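Local coordinates for uncharacterized conserved protein YjbQ/UPF0047 family, ortholog yugU B.subtilis (Clostridium acetobutylicum, PDB 1VMH) that is of unknown function but belongs to the UPF0047 (YjbQ-like) family and forms an assembly of three chains, at residues C54-A59 with I126-F131. Numbering follows the deposited sequence.
Sequences CPHTTA and IYFTEF
Ala59 and Phe128 meet through the methyl of the one and the far end of the ring of the other, with Ala59 CB 3.6 Å from Phe128 CZ. Phe128 carries its ring there because CG stands anti to the backbone N (chi1 -174°), which swings the ring from the strand toward the turn. Alanine suits the place because its small methyl fits between the ring and the paired strand. Cys54 SG approaches the same ring obliquely, 4.6 Å from the centroid, as a sulfur-aromatic contact; the sulfur also accepts a long hydrogen bond from His56 N, so one atom serves a polar and an aromatic partner. At the ring's edge lies His56 CD2, while His56 NE2 is hydrogen-bonded to Lys138 N. Residues 56-59 form a type I beta turn leading into strand 59-65, within this chain an edge strand of a three-stranded antiparallel sheet whose middle strand is 124-130. Ala59 and Glu130 form a non-hydrogen-bonded antiparallel pair, and Ala59 CA makes a CA-H...O contact of 3.1 Å with Thr129 O. Just beyond, Phe131 N donates to Thr58 O at 3.2 Å, bent at the hydrogen (141°), while the threonine hydroxyl is hydrogen-bonded to Arg137. A glutamate suits position 130: its chain bends at chi2, and the buried carboxylate meets Arg137 in a salt bridge and Asp132 N in a hydrogen bond at OE1, and Thr23 OG1 in another at OE2.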
# COMPACT_ATOMS: atom_id res chain seq x y z
N CYS A 54 -5.24 2.83 10.03
CA CYS A 54 -4.65 2.43 11.28
C CYS A 54 -3.76 3.53 11.83
O CYS A 54 -2.72 3.85 11.22
CB CYS A 54 -3.83 1.16 11.07
SG CYS A 54 -2.96 0.64 12.51
N PRO A 55 -4.12 4.11 12.98
CA PRO A 55 -3.30 5.20 13.55
C PRO A 55 -2.06 4.75 14.31
O PRO A 55 -1.38 5.62 14.93
CB PRO A 55 -4.29 5.89 14.50
CG PRO A 55 -5.13 4.75 14.99
CD PRO A 55 -5.30 3.82 13.81
N HIS A 56 -1.73 3.47 14.29
CA HIS A 56 -0.61 2.91 15.03
C HIS A 56 0.54 2.59 14.09
O HIS A 56 0.34 1.94 13.08
CB HIS A 56 -1.08 1.63 15.69
CG HIS A 56 -2.28 1.83 16.56
ND1 HIS A 56 -2.22 2.54 17.74
CD2 HIS A 56 -3.57 1.42 16.43
CE1 HIS A 56 -3.43 2.57 18.28
NE2 HIS A 56 -4.26 1.88 17.52
N THR A 57 1.74 2.99 14.45
CA THR A 57 2.91 2.80 13.60
C THR A 57 3.51 1.39 13.65
O THR A 57 4.41 1.11 12.89
CB THR A 57 3.96 3.83 13.90
OG1 THR A 57 4.34 3.72 15.26
CG2 THR A 57 3.43 5.23 13.61
N THR A 58 2.97 0.53 14.52
CA THR A 58 3.39 -0.87 14.65
C THR A 58 2.26 -1.83 14.31
O THR A 58 2.29 -3.01 14.67
CB THR A 58 3.95 -1.14 16.01
OG1 THR A 58 3.00 -0.69 16.97
CG2 THR A 58 5.27 -0.42 16.19
N ALA A 59 1.28 -1.34 13.54
CA ALA A 59 0.22 -2.15 12.99
C ALA A 59 -0.18 -1.54 11.63
O ALA A 59 0.25 -0.45 11.27
CB ALA A 59 -0.94 -2.23 13.93
N ILE A 126 -11.03 -7.77 5.10
CA ILE A 126 -10.25 -6.61 5.53
C ILE A 126 -9.70 -6.92 6.90
O ILE A 126 -10.47 -7.32 7.80
CB ILE A 126 -11.10 -5.36 5.61
CG1 ILE A 126 -11.81 -5.05 4.29
CG2 ILE A 126 -10.20 -4.19 6.03
CD1 ILE A 126 -13.07 -4.20 4.47
N TYR A 127 -8.38 -6.80 7.08
CA TYR A 127 -7.69 -7.15 8.30
C TYR A 127 -6.91 -6.01 8.92
O TYR A 127 -6.22 -5.28 8.24
CB TYR A 127 -6.67 -8.23 8.01
CG TYR A 127 -7.23 -9.60 7.83
CD1 TYR A 127 -7.58 -10.35 8.93
CD2 TYR A 127 -7.36 -10.16 6.58
CE1 TYR A 127 -8.07 -11.63 8.80
CE2 TYR A 127 -7.81 -11.45 6.44
CZ TYR A 127 -8.17 -12.17 7.56
OH TYR A 127 -8.62 -13.48 7.44
N PHE A 128 -7.06 -5.86 10.22
CA PHE A 128 -6.09 -5.14 11.04
C PHE A 128 -4.91 -6.09 11.31
O PHE A 128 -5.12 -7.21 11.79
CB PHE A 128 -6.75 -4.78 12.37
CG PHE A 128 -5.92 -3.93 13.27
CD1 PHE A 128 -4.99 -4.47 14.10
CD2 PHE A 128 -6.08 -2.55 13.29
CE1 PHE A 128 -4.22 -3.67 14.94
CE2 PHE A 128 -5.34 -1.77 14.15
CZ PHE A 128 -4.41 -2.32 14.95
N THR A 129 -3.68 -5.68 10.97
CA THR A 129 -2.49 -6.50 11.10
C THR A 129 -1.66 -5.97 12.29
O THR A 129 -0.94 -4.96 12.18
CB THR A 129 -1.62 -6.56 9.81
OG1 THR A 129 -1.14 -5.25 9.48
CG2 THR A 129 -2.52 -6.96 8.62
N GLU A 130 -1.76 -6.66 13.43
CA GLU A 130 -1.01 -6.31 14.61
C GLU A 130 0.37 -6.89 14.51
O GLU A 130 0.50 -8.10 14.31
CB GLU A 130 -1.72 -6.86 15.85
CG GLU A 130 -0.93 -6.72 17.16
CD GLU A 130 -0.80 -5.28 17.56
OE1 GLU A 130 0.08 -4.59 17.02
OE2 GLU A 130 -1.57 -4.82 18.43
N PHE A 131 1.40 -6.06 14.73
CA PHE A 131 2.77 -6.55 14.85
C PHE A 131 3.49 -6.31 16.19
O PHE A 131 4.65 -6.74 16.35
CB PHE A 131 3.61 -6.02 13.69
CG PHE A 131 3.09 -6.45 12.34
CD1 PHE A 131 3.08 -7.79 11.98
CD2 PHE A 131 2.58 -5.51 11.46
CE1 PHE A 131 2.60 -8.20 10.74
CE2 PHE A 131 2.09 -5.91 10.21
CZ PHE A 131 2.09 -7.23 9.86